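Local structure of uncharacterized protein YhfS (Escherichia coli, 4J8L) at residues Arg27-Ser32 and Glu56-Asp61; Gln66-Val71 and Ala205-Ala210; Phe198-Val203 and Ala232-Arg237; Leu46-Val51 and Arg215-Leu220. The protein is of unknown function but carries pyridoxal 5'-phosphate covalently attached to a lysine, and may have a cysteine-synthase-like activity. All blocks are in the same frame, centred on the assembly; numbering follows the deposited sequence.

Interaction 1: Arg27-Ser32 and Glu56-Asp61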
loop_
_atom_site.group_PDB
_atom_site.type_symbol
_atom_site.label_atom_id
_atom_site.label_comp_id
_atom_site.label_asym_id
_atom_site.label_seq_id
_atom_site.Cartn_x
_atom_site.Cartn_y
_atom_site.Cartn_z
ATOM N N ARG A 27 -0.636 26.140 -0.464
ATOM C CA ARG A 27 -0.780 26.761 -1.773
ATOM C C ARG A 27 -2.174 26.579 -2.366
ATOM O O ARG A 27 -2.526 27.226 -3.353
ATOM C CB ARG A 27 0.296 26.233 -2.722
ATOM C CG ARG A 27 1.642 26.911 -2.513
ATOM C CD ARG A 27 2.682 26.469 -3.536
ATOM N NE ARG A 27 3.170 25.130 -3.270
ATOM C CZ ARG A 27 2.795 24.051 -3.952
ATOM N NH1 ARG A 27 1.937 24.166 -4.959
ATOM N NH2 ARG A 27 3.289 22.862 -3.640
ATOM N N HIS A 28 -2.965 25.704 -1.751
ATOM C CA HIS A 28 -4.311 25.406 -2.236
ATOM C C HIS A 28 -5.420 25.837 -1.284
ATOM O O HIS A 28 -6.579 25.900 -1.689
ATOM C CB HIS A 28 -4.455 23.908 -2.545
ATOM C CG HIS A 28 -3.674 23.472 -3.742
ATOM N ND1 HIS A 28 -2.346 23.104 -3.674
ATOM C CD2 HIS A 28 -4.024 23.380 -5.047
ATOM C CE1 HIS A 28 -1.917 22.794 -4.887
ATOM N NE2 HIS A 28 -2.917 22.948 -5.734
ATOM N N PHE A 29 -5.063 26.114 -0.029
ATOM C CA PHE A 29 -6.020 26.557 0.988
ATOM C C PHE A 29 -5.530 27.839 1.654
ATOM O O PHE A 29 -4.551 27.796 2.390
ATOM C CB PHE A 29 -6.130 25.536 2.135
ATOM C CG PHE A 29 -6.917 24.291 1.807
ATOM C CD1 PHE A 29 -8.271 24.216 2.093
ATOM C CD2 PHE A 29 -6.285 23.183 1.269
ATOM C CE1 PHE A 29 -8.993 23.057 1.814
ATOM C CE2 PHE A 29 -6.998 22.023 0.985
ATOM C CZ PHE A 29 -8.353 21.960 1.264
ATOM N N PRO A 30 -6.218 28.980 1.434
ATOM C CA PRO A 30 -6.001 30.114 2.344
ATOM C C PRO A 30 -6.243 29.600 3.767
ATOM O O PRO A 30 -7.107 28.742 3.947
ATOM C CB PRO A 30 -7.096 31.104 1.933
ATOM C CG PRO A 30 -7.376 30.777 0.487
ATOM C CD PRO A 30 -7.249 29.260 0.425
ATOM N N GLY A 31 -5.487 30.084 4.747
ATOM C CA GLY A 31 -5.553 29.529 6.094
ATOM C C GLY A 31 -6.952 29.427 6.672
ATOM O O GLY A 31 -7.318 28.407 7.259
ATOM N N SER A 32 -7.749 30.476 6.501
ATOM C CA SER A 32 -9.097 30.468 7.060
ATOM C C SER A 32 -9.933 29.354 6.435
ATOM O O SER A 32 -10.784 28.760 7.101
ATOM C CB SER A 32 -9.780 31.822 6.881
ATOM O OG SER A 32 -9.960 32.104 5.508
ATOM N N GLU A 56 -8.096 16.969 -3.516
ATOM C CA GLU A 56 -7.657 16.218 -4.689
ATOM C C GLU A 56 -6.550 16.963 -5.435
ATOM O O GLU A 56 -5.575 16.342 -5.870
ATOM C CB GLU A 56 -8.848 15.889 -5.595
ATOM C CG GLU A 56 -9.740 14.824 -4.963
ATOM C CD GLU A 56 -11.114 14.723 -5.597
ATOM O OE1 GLU A 56 -11.515 15.649 -6.335
ATOM O OE2 GLU A 56 -11.791 13.694 -5.353
ATOM N N GLN A 57 -6.677 18.289 -5.537
ATOM C CA GLN A 57 -5.630 19.101 -6.146
ATOM C C GLN A 57 -4.330 18.994 -5.355
ATOM O O GLN A 57 -3.246 18.915 -5.934
ATOM C CB GLN A 57 -6.072 20.569 -6.272
ATOM C CG GLN A 57 -7.157 20.769 -7.335
ATOM C CD GLN A 57 -7.760 22.152 -7.294
ATOM O OE1 GLN A 57 -7.354 22.990 -6.492
ATOM N NE2 GLN A 57 -8.734 22.403 -8.163
ATOM N N VAL A 58 -4.438 19.012 -4.028
ATOM C CA VAL A 58 -3.251 18.892 -3.188
ATOM C C VAL A 58 -2.588 17.530 -3.386
ATOM O O VAL A 58 -1.365 17.437 -3.525
ATOM C CB VAL A 58 -3.594 19.079 -1.696
ATOM C CG1 VAL A 58 -2.413 18.695 -0.829
ATOM C CG2 VAL A 58 -3.987 20.522 -1.428
ATOM N N LEU A 59 -3.396 16.478 -3.392
ATOM C CA LEU A 59 -2.858 15.133 -3.604
ATOM C C LEU A 59 -2.133 15.039 -4.949
ATOM O O LEU A 59 -1.029 14.497 -5.029
ATOM C CB LEU A 59 -3.964 14.080 -3.546
ATOM C CG LEU A 59 -4.625 13.897 -2.186
ATOM C CD1 LEU A 59 -5.614 12.741 -2.237
ATOM C CD2 LEU A 59 -3.572 13.656 -1.138
ATOM N N ALA A 60 -2.744 15.569 -6.004
ATOM C CA ALA A 60 -2.118 15.519 -7.323
ATOM C C ALA A 60 -0.777 16.238 -7.303
ATOM O O ALA A 60 0.232 15.728 -7.796
ATOM C CB ALA A 60 -3.027 16.140 -8.378
ATOM N N ASP A 61 -0.776 17.432 -6.719
ATOM C CA ASP A 61 0.424 18.236 -6.642
ATOM C C ASP A 61 1.518 17.517 -5.839
ATOM O O ASP A 61 2.659 17.431 -6.276
ATOM C CB ASP A 61 0.077 19.597 -6.025
ATOM C CG ASP A 61 1.243 20.554 -6.027
ATOM O OD1 ASP A 61 1.308 21.408 -5.117
ATOM O OD2 ASP A 61 2.087 20.460 -6.942
#
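R27 reaches across to D61 and grips a single carboxylate oxygen with both terminal nitrogens of its guanidinium group. R27 NH1 lies 2.8 Å and R27 NH2 2.9 Å from D61 OD1, a salt bridge made end-on. Neither bond is straight, with N-H...O angles both near 138°, as expected when one oxygen sits in the fork between two donors. The guanidinium and carboxylate planes stand 87° apart, and both donors come to OD1 on its syn side, somewhat out of the carboxylate plane. S24 OG is also hydrogen-bonded to D61 OD1, while R27 NE is taken up by D23 in a second salt bridge. D61 CG is anti to its own backbone N (chi1 -174°), which sends the carboxylate off helix 50-62 toward the end of helix 11-28. The contact packs the C-terminal end of helix 11-28 and the loop after it on helix 50-62, which belongs to the aminotransferase class I and II family region. H28 lies between the charged pair and the apolar part of this seam. Its ND1 is hydrogen-bonded to the backbone O of S24, and its own carbonyl oxygen is bonded to R54 NH1. At the ring edge H28 CE1 is 3.5 Å from D61 OD1, nearly in the ring plane; the backbone at Q57-V58 covers one face, with Q57 C offset toward the rim, and H28 CD2 meets Q57 OE1 at 3.7 Å. V58 slides past the histidine, with V58 CG2 3.6 Å from H28 CB, and the same methyl lies 4.1 Å from F29 CE2, at the edge of the phenyl ring.

Interaction 2: Gln66-Val71 and Ala205-Ala210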
loop_
_atom_site.group_PDB
_atom_site.type_symbol
_atom_site.label_atom_id
_atom_site.label_comp_id
_atom_site.label_asym_id
_atom_site.label_seq_id
_atom_site.Cartn_x
_atom_site.Cartn_y
_atom_site.Cartn_z
ATOM N N GLN A 66 -0.959 15.048 -12.620
ATOM C CA GLN A 66 -1.848 16.040 -13.194
ATOM C C GLN A 66 -3.121 16.219 -12.375
ATOM O O GLN A 66 -3.646 17.334 -12.263
ATOM C CB GLN A 66 -2.210 15.630 -14.607
ATOM C CG GLN A 66 -1.037 15.711 -15.561
ATOM C CD GLN A 66 -1.408 15.338 -16.973
ATOM O OE1 GLN A 66 -2.411 14.670 -17.207
ATOM N NE2 GLN A 66 -0.604 15.784 -17.932
ATOM N N ALA A 67 -3.614 15.123 -11.811
ATOM C CA ALA A 67 -4.932 15.127 -11.192
ATOM C C ALA A 67 -5.092 13.997 -10.176
ATOM O O ALA A 67 -4.273 13.079 -10.111
ATOM C CB ALA A 67 -6.008 15.024 -12.260
ATOM N N ALA A 68 -6.152 14.078 -9.378
ATOM C CA ALA A 68 -6.483 13.004 -8.449
ATOM C C ALA A 68 -7.981 12.937 -8.183
ATOM O O ALA A 68 -8.703 13.919 -8.353
ATOM C CB ALA A 68 -5.721 13.173 -7.132
ATOM N N ALA A 69 -8.450 11.762 -7.779
ATOM C CA ALA A 69 -9.836 11.605 -7.357
ATOM C C ALA A 69 -9.892 10.727 -6.127
ATOM O O ALA A 69 -9.277 9.663 -6.094
ATOM C CB ALA A 69 -10.678 10.991 -8.473
ATOM N N LEU A 70 -10.630 11.169 -5.115
ATOM C CA LEU A 70 -10.934 10.305 -3.978
ATOM C C LEU A 70 -12.192 9.511 -4.323
ATOM O O LEU A 70 -13.119 10.042 -4.953
ATOM C CB LEU A 70 -11.142 11.150 -2.707
ATOM C CG LEU A 70 -9.890 11.897 -2.231
ATOM C CD1 LEU A 70 -10.199 12.781 -1.005
ATOM C CD2 LEU A 70 -8.790 10.906 -1.901
ATOM N N VAL A 71 -12.210 8.229 -3.956
ATOM C CA VAL A 71 -13.321 7.347 -4.299
ATOM C C VAL A 71 -13.721 6.476 -3.100
ATOM O O VAL A 71 -12.933 6.262 -2.168
ATOM C CB VAL A 71 -12.972 6.399 -5.473
ATOM C CG1 VAL A 71 -12.587 7.196 -6.731
ATOM C CG2 VAL A 71 -11.845 5.457 -5.069
ATOM N N ALA A 205 -7.732 6.566 -3.086
ATOM C CA ALA A 205 -7.278 7.636 -3.969
ATOM C C ALA A 205 -6.779 7.077 -5.287
ATOM O O ALA A 205 -6.081 6.070 -5.308
ATOM C CB ALA A 205 -6.170 8.442 -3.287
ATOM N N VAL A 206 -7.139 7.738 -6.387
ATOM C CA VAL A 206 -6.505 7.469 -7.674
ATOM C C VAL A 206 -5.773 8.748 -8.048
ATOM O O VAL A 206 -6.359 9.822 -8.021
ATOM C CB VAL A 206 -7.525 7.127 -8.757
ATOM C CG1 VAL A 206 -6.815 6.757 -10.059
ATOM C CG2 VAL A 206 -8.407 5.964 -8.308
ATOM N N VAL A 207 -4.488 8.644 -8.377
ATOM C CA VAL A 207 -3.676 9.837 -8.609
ATOM C C VAL A 207 -2.891 9.645 -9.903
ATOM O O VAL A 207 -2.198 8.646 -10.064
ATOM C CB VAL A 207 -2.679 10.066 -7.445
ATOM C CG1 VAL A 207 -1.897 11.366 -7.658
ATOM C CG2 VAL A 207 -3.401 10.089 -6.078
ATOM N N GLY A 208 -3.002 10.585 -10.834
ATOM C CA GLY A 208 -2.245 10.467 -12.067
ATOM C C GLY A 208 -2.724 11.357 -13.193
ATOM O O GLY A 208 -3.095 12.503 -12.972
ATOM N N ASP A 209 -2.718 10.814 -14.403
ATOM C CA ASP A 209 -3.027 11.586 -15.606
ATOM C C ASP A 209 -4.471 12.080 -15.640
ATOM O O ASP A 209 -5.402 11.345 -15.296
ATOM C CB ASP A 209 -2.736 10.745 -16.854
ATOM C CG ASP A 209 -1.259 10.435 -17.023
ATOM O OD1 ASP A 209 -0.418 11.004 -16.290
ATOM O OD2 ASP A 209 -0.933 9.626 -17.914
ATOM N N ALA A 210 -4.646 13.325 -16.075
ATOM C CA ALA A 210 -5.956 13.966 -16.121
ATOM C C ALA A 210 -6.984 13.224 -16.979
ATOM O O ALA A 210 -8.157 13.148 -16.612
ATOM C CB ALA A 210 -5.819 15.419 -16.596
HETATM O O HOH W 1 0.097 12.643 -14.076
#
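With chi1 at -69° and the chain extended beyond CG, Q66 carries its amide past the end of the strand pair to the start of helix 210-219. There Q66 OE1 accepts from A210 N at 2.8 Å; the bond is nearly straight (171°) and lies in the amide carbonyl plane, so the side chain engages an amide of the helix's first turn. D209, at the N-cap position, makes no capping bond itself: its OD2 is held by N188, and its OD1 accepts from a water that in turn accepts from Q66 N. Beyond this, strand segments 67-71 and 205-208 run antiparallel (171° between directions); their parent strands, 67-72 and 203-208, lie at the edge of the seven-stranded mixed sheet. A67 and G208 exchange backbone bonds, as do A69 and V206, with A69 N to V206 O at 2.9 Å. Q66 and A67 both face G208, a classic beta bulge at the strand end. A68 and V207 form a non-hydrogen-bonded pair, their CA atoms only 4.2 Å apart, and A68 CB touches V207 CG2 at 4.0 Å. On the same face, where helix 50-62 covers A68 and L70, L70 CD2 rests 3.9 Å from A205 CB, whereas A67, A69 and V206 turn to I213 of helix 210-219.

Interaction 3: Phe198-Val203 and Ala232-Arg237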
loop_
_atom_site.group_PDB
_atom_site.type_symbol
_atom_site.label_atom_id
_atom_site.label_comp_id
_atom_site.label_asym_id
_atom_site.label_seq_id
_atom_site.Cartn_x
_atom_site.Cartn_y
_atom_site.Cartn_z
ATOM N N PHE A 198 -3.556 6.254 7.852
ATOM C CA PHE A 198 -4.090 6.981 9.020
ATOM C C PHE A 198 -5.327 7.814 8.684
ATOM O O PHE A 198 -5.719 8.697 9.457
ATOM C CB PHE A 198 -3.028 7.896 9.656
ATOM C CG PHE A 198 -1.774 7.184 10.096
ATOM C CD1 PHE A 198 -1.814 5.879 10.593
ATOM C CD2 PHE A 198 -0.550 7.834 10.041
ATOM C CE1 PHE A 198 -0.649 5.237 10.997
ATOM C CE2 PHE A 198 0.620 7.205 10.451
ATOM C CZ PHE A 198 0.571 5.898 10.930
ATOM N N GLY A 199 -5.938 7.537 7.536
ATOM C CA GLY A 199 -7.095 8.286 7.081
ATOM C C GLY A 199 -8.414 7.608 7.395
ATOM O O GLY A 199 -8.451 6.617 8.135
ATOM N N PRO A 200 -9.506 8.119 6.813
ATOM C CA PRO A 200 -10.872 7.670 7.096
ATOM C C PRO A 200 -11.215 6.327 6.447
ATOM O O PRO A 200 -10.740 6.005 5.354
ATOM C CB PRO A 200 -11.735 8.767 6.464
ATOM C CG PRO A 200 -10.900 9.288 5.342
ATOM C CD PRO A 200 -9.483 9.248 5.862
ATOM N N GLU A 201 -12.058 5.576 7.145
ATOM C CA GLU A 201 -12.674 4.366 6.606
ATOM C C GLU A 201 -13.259 4.583 5.215
ATOM O O GLU A 201 -13.910 5.599 4.949
ATOM C CB GLU A 201 -13.811 3.927 7.529
ATOM C CG GLU A 201 -13.360 3.221 8.799
ATOM C CD GLU A 201 -13.082 4.161 9.963
ATOM O OE1 GLU A 201 -12.905 5.390 9.755
ATOM O OE2 GLU A 201 -13.061 3.665 11.111
ATOM N N GLY A 202 -13.029 3.619 4.327
ATOM C CA GLY A 202 -13.706 3.590 3.042
ATOM C C GLY A 202 -13.178 4.451 1.908
ATOM O O GLY A 202 -13.681 4.373 0.788
ATOM N N VAL A 203 -12.172 5.274 2.185
ATOM C CA VAL A 203 -11.701 6.246 1.206
ATOM C C VAL A 203 -10.419 5.800 0.522
ATOM O O VAL A 203 -9.433 5.469 1.181
ATOM C CB VAL A 203 -11.498 7.624 1.862
ATOM C CG1 VAL A 203 -11.057 8.657 0.813
ATOM C CG2 VAL A 203 -12.792 8.053 2.533
ATOM N N ALA A 232 -12.315 14.193 3.314
ATOM C CA ALA A 232 -11.178 14.606 2.506
ATOM C C ALA A 232 -10.106 15.259 3.379
ATOM O O ALA A 232 -8.916 14.996 3.206
ATOM C CB ALA A 232 -11.624 15.563 1.401
ATOM N N LEU A 233 -10.525 16.125 4.302
ATOM C CA LEU A 233 -9.580 16.732 5.237
ATOM C C LEU A 233 -8.914 15.681 6.125
ATOM O O LEU A 233 -7.733 15.800 6.449
ATOM C CB LEU A 233 -10.279 17.780 6.091
ATOM C CG LEU A 233 -10.680 19.004 5.269
ATOM C CD1 LEU A 233 -11.604 19.872 6.088
ATOM C CD2 LEU A 233 -9.423 19.767 4.876
ATOM N N GLU A 234 -9.657 14.644 6.502
ATOM C CA GLU A 234 -9.063 13.576 7.305
ATOM C C GLU A 234 -8.000 12.798 6.524
ATOM O O GLU A 234 -7.020 12.319 7.105
ATOM C CB GLU A 234 -10.124 12.620 7.854
ATOM C CG GLU A 234 -9.555 11.644 8.880
ATOM C CD GLU A 234 -10.596 10.722 9.475
ATOM O OE1 GLU A 234 -11.795 11.078 9.439
ATOM O OE2 GLU A 234 -10.201 9.642 9.981
ATOM N N VAL A 235 -8.194 12.680 5.214
ATOM C CA VAL A 235 -7.189 12.053 4.368
ATOM C C VAL A 235 -5.883 12.849 4.457
ATOM O O VAL A 235 -4.809 12.277 4.626
ATOM C CB VAL A 235 -7.640 11.994 2.888
ATOM C CG1 VAL A 235 -6.465 11.615 1.982
ATOM C CG2 VAL A 235 -8.783 10.988 2.724
ATOM N N LEU A 236 -5.969 14.168 4.315
ATOM C CA LEU A 236 -4.768 14.992 4.429
ATOM C C LEU A 236 -4.112 14.867 5.795
ATOM O O LEU A 236 -2.888 14.777 5.890
ATOM C CB LEU A 236 -5.082 16.469 4.182
ATOM C CG LEU A 236 -5.402 16.904 2.767
ATOM C CD1 LEU A 236 -5.540 18.426 2.775
ATOM C CD2 LEU A 236 -4.300 16.454 1.832
ATOM N N ARG A 237 -4.921 14.897 6.854
ATOM C CA ARG A 237 -4.394 14.788 8.214
ATOM C C ARG A 237 -3.587 13.506 8.369
ATOM O O ARG A 237 -2.475 13.513 8.908
ATOM C CB ARG A 237 -5.522 14.824 9.248
ATOM C CG ARG A 237 -5.064 14.618 10.693
ATOM C CD ARG A 237 -6.248 14.701 11.653
ATOM N NE ARG A 237 -7.302 15.546 11.101
ATOM C CZ ARG A 237 -8.588 15.440 11.417
ATOM N NH1 ARG A 237 -8.982 14.530 12.299
ATOM N NH2 ARG A 237 -9.478 16.245 10.848
HETATM O O HOH W 2 -7.491 10.085 10.778
#
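The apolar part of the contact centres on P200 and V235. One methyl, V235 CG2, meets the proline ring at its CD corner (V235 CG2 to P200 CD, 3.7 Å), with P200 CG almost as near, the two side chains crossing at about a right angle. V235 holds CG1 anti to its backbone N (chi1 168°), which leaves CG2 on the side of the helix facing the loop. The same methyl also touches V203 CG1 at 3.8 Å, so it is shared by the two ends of the type II turn P200-V203. The backbones come close as well: the CA atoms of G199 and V235 are 4.6 Å apart, and G199 has no side chain to hold them off.

The loop between strands 189-193 and 203-208 holds K196, the lysine that carries the pyridoxal phosphate; segment 198-203 comes just after it and lies against the long helix 229-261.

The polar part belongs to E234. Its extended chain runs alongside the proline, E234 CD lying 3.8 Å from P200 CB and E234 OE2 3.6 Å from P200 CA. No direct hydrogen bond links the two segments. Instead a water donates to both sides, at 2.6 Å to F198 O and 2.9 Å to E234 OE2. The carboxylate's charge is met by K312, which forms a salt bridge with E234 OE2 and a long, weak ion pair with E201, whose OE2 is hydrogen-bonded to Y313 OH; that lysine probably eases the proximity of the two glutamates, E201 OE1 and E234 OE2 being 5.0 Å apart.

Interaction 4: Leu46-Val51 and Arg215-Leu220. With ACY (acetic acid), chain D.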
loop_
_atom_site.group_PDB
_atom_site.type_symbol
_atom_site.label_atom_id
_atom_site.label_comp_id
_atom_site.label_asym_id
_atom_site.label_seq_id
_atom_site.Cartn_x
_atom_site.Cartn_y
_atom_site.Cartn_z
ATOM N N LEU A 46 -19.041 21.135 -9.843
ATOM C CA LEU A 46 -18.074 20.143 -9.353
ATOM C C LEU A 46 -18.663 18.747 -9.140
ATOM O O LEU A 46 -17.947 17.754 -9.271
ATOM C CB LEU A 46 -17.436 20.597 -8.040
ATOM C CG LEU A 46 -16.632 21.898 -8.039
ATOM C CD1 LEU A 46 -16.042 22.142 -6.642
ATOM C CD2 LEU A 46 -15.547 21.841 -9.087
ATOM N N ASN A 47 -19.947 18.689 -8.788
ATOM C CA ASN A 47 -20.613 17.456 -8.377
ATOM C C ASN A 47 -19.859 16.764 -7.249
ATOM O O ASN A 47 -19.762 15.533 -7.220
ATOM C CB ASN A 47 -20.785 16.490 -9.548
ATOM C CG ASN A 47 -21.937 15.513 -9.337
ATOM O OD1 ASN A 47 -23.019 15.895 -8.886
ATOM N ND2 ASN A 47 -21.715 14.254 -9.693
ATOM N N GLN A 48 -19.310 17.564 -6.339
ATOM C CA GLN A 48 -18.603 17.066 -5.161
ATOM C C GLN A 48 -18.353 18.283 -4.278
ATOM O O GLN A 48 -18.554 19.407 -4.711
ATOM C CB GLN A 48 -17.257 16.428 -5.546
ATOM C CG GLN A 48 -16.323 17.411 -6.229
ATOM C CD GLN A 48 -14.930 16.868 -6.526
ATOM O OE1 GLN A 48 -14.210 17.428 -7.360
ATOM N NE2 GLN A 48 -14.538 15.786 -5.850
ATOM N N PRO A 49 -17.926 18.066 -3.036
ATOM C CA PRO A 49 -17.606 19.220 -2.182
ATOM C C PRO A 49 -16.441 20.037 -2.699
ATOM O O PRO A 49 -15.506 19.498 -3.305
ATOM C CB PRO A 49 -17.241 18.555 -0.841
ATOM C CG PRO A 49 -18.079 17.320 -0.825
ATOM C CD PRO A 49 -18.032 16.819 -2.252
ATOM N N ARG A 50 -16.519 21.352 -2.489
ATOM C CA ARG A 50 -15.437 22.233 -2.885
ATOM C C ARG A 50 -14.147 21.838 -2.174
ATOM O O ARG A 50 -13.075 21.858 -2.774
ATOM C CB ARG A 50 -15.788 23.689 -2.566
ATOM C CG ARG A 50 -16.995 24.236 -3.335
ATOM C CD ARG A 50 -17.343 25.656 -2.877
ATOM N NE ARG A 50 -17.617 25.686 -1.438
ATOM C CZ ARG A 50 -18.807 25.452 -0.887
ATOM N NH1 ARG A 50 -19.860 25.189 -1.648
ATOM N NH2 ARG A 50 -18.948 25.502 0.429
ATOM N N VAL A 51 -14.245 21.480 -0.892
ATOM C CA VAL A 51 -13.050 21.098 -0.147
ATOM C C VAL A 51 -12.458 19.784 -0.666
ATOM O O VAL A 51 -11.238 19.611 -0.718
ATOM C CB VAL A 51 -13.337 21.021 1.367
ATOM C CG1 VAL A 51 -12.171 20.354 2.098
ATOM C CG2 VAL A 51 -13.604 22.409 1.911
ATOM N N ARG A 215 -12.080 10.552 -16.596
ATOM C CA ARG A 215 -12.976 9.444 -16.913
ATOM C C ARG A 215 -13.571 8.853 -15.640
ATOM O O ARG A 215 -14.731 8.440 -15.614
ATOM C CB ARG A 215 -12.272 8.358 -17.737
ATOM C CG ARG A 215 -11.996 8.787 -19.176
ATOM C CD ARG A 215 -11.759 7.599 -20.102
ATOM N NE ARG A 215 -10.499 6.920 -19.827
ATOM C CZ ARG A 215 -9.329 7.286 -20.345
ATOM N NH1 ARG A 215 -9.261 8.333 -21.153
ATOM N NH2 ARG A 215 -8.227 6.612 -20.048
ATOM N N ILE A 216 -12.772 8.821 -14.582
ATOM C CA ILE A 216 -13.260 8.336 -13.305
ATOM C C ILE A 216 -14.319 9.287 -12.745
ATOM O O ILE A 216 -15.412 8.864 -12.366
ATOM C CB ILE A 216 -12.113 8.167 -12.299
ATOM C CG1 ILE A 216 -11.177 7.043 -12.751
ATOM C CG2 ILE A 216 -12.656 7.903 -10.895
ATOM C CD1 ILE A 216 -9.969 6.853 -11.855
ATOM N N ARG A 217 -14.007 10.579 -12.717
ATOM C CA ARG A 217 -14.952 11.549 -12.162
ATOM C C ARG A 217 -16.300 11.533 -12.890
ATOM O O ARG A 217 -17.351 11.712 -12.265
ATOM C CB ARG A 217 -14.350 12.959 -12.140
ATOM C CG ARG A 217 -13.284 13.155 -11.059
ATOM C CD ARG A 217 -13.899 13.187 -9.639
ATOM N NE ARG A 217 -15.039 14.099 -9.589
ATOM C CZ ARG A 217 -16.035 14.020 -8.713
ATOM N NH1 ARG A 217 -16.033 13.084 -7.771
ATOM N NH2 ARG A 217 -17.037 14.890 -8.779
ATOM N N ALA A 218 -16.271 11.279 -14.195
ATOM C CA ALA A 218 -17.496 11.252 -14.992
ATOM C C ALA A 218 -18.462 10.140 -14.575
ATOM O O ALA A 218 -19.660 10.240 -14.842
ATOM C CB ALA A 218 -17.169 11.159 -16.496
ATOM N N THR A 219 -17.947 9.093 -13.922
ATOM C CA THR A 219 -18.782 7.970 -13.489
ATOM C C THR A 219 -19.363 8.187 -12.105
ATOM O O THR A 219 -20.240 7.441 -11.672
ATOM C CB THR A 219 -17.999 6.630 -13.453
ATOM O OG1 THR A 219 -17.030 6.666 -12.397
ATOM C CG2 THR A 219 -17.315 6.388 -14.783
ATOM N N LEU A 220 -18.868 9.206 -11.407
ATOM C CA LEU A 220 -19.256 9.437 -10.013
ATOM C C LEU A 220 -20.476 10.362 -9.945
ATOM O O LEU A 220 -20.401 11.485 -9.457
ATOM C CB LEU A 220 -18.077 10.010 -9.224
ATOM C CG LEU A 220 -16.822 9.127 -9.259
ATOM C CD1 LEU A 220 -15.756 9.667 -8.325
ATOM C CD2 LEU A 220 -17.154 7.672 -8.906
HETATM C C ACY D . -14.525 26.432 -0.501
HETATM O O ACY D . -15.665 26.447 0.016
HETATM O OXT ACY D . -13.601 25.666 -0.140
HETATM C CH3 ACY D . -14.247 27.385 -1.624
HETATM O O HOH W 3 -19.110 13.791 -11.497
#
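The loop leading into helix 50-62 meets the C-terminal end of helix 210-219 here, and R217 is the arm that joins them. Its chain bends at chi2 and chi3, folding the guanidinium back against the loop. There R217 NH2 reaches two consecutive carbonyl oxygens, L46 O at 3.0 Å and N47 O at 3.2 Å. Both bonds are weak, and N47 O lies at the edge of the guanidinium, in its plane. The other terminal nitrogen, R217 NH1, is bonded to Q226 OE1. One face of the guanidinium is covered by the amide of Q48, the two planes only 9° apart in a parallel stack, with Q48 NE2 3.6 Å above the plane and over its centre. Q48 NE2 is itself held by E56 OE1 of helix 50-62, which fixes the amide over the arginine. In fold terms, the contact bridges the two helices that flank the edge strand pair 67-72 and 203-208, near the protein surface. N47 adds a water link: N47 ND2 donates to a water at 3.2 Å, and that water donates to R217 O at 2.8 Å. The same ND2 is also bonded to the backbone O of Y221. Past P49, at the N-cap position, D39 accepts from the amides of R50 and V51 as the helix starts. R50 turns away from R217 to an acetic acid molecule, probably from the crystallisation liquor; R50 NE donates to its atom O at 2.6 Å in a nearly straight bond (171°), and R54 NE binds it too.

Overall arrangement
Helix 50-62 ties the set together. It takes part in interactions 1 and 4, and E56, in the 56-61 segment of interaction 1, reaches interactions 2 and 4: E56 OE2 to L70 N of interaction 2 (2.8 Å) and E56 OE1 to Q48 NE2 of interaction 4 (3.1 Å), both probable hydrogen bonds. Interactions 2 and 4 are the closest pair, with centres about 11 Å apart, and V206 CG1 packs on I216 CD1 at 3.6 Å. L236 of interaction 3 packs on V58 of interaction 1, while A232 touches L70 of interaction 2. Interaction 3 stands closest in sequence to the cofactor-bearing K196; interactions 3 and 4 have centres about 17 Å apart, yet L233 still packs on V51.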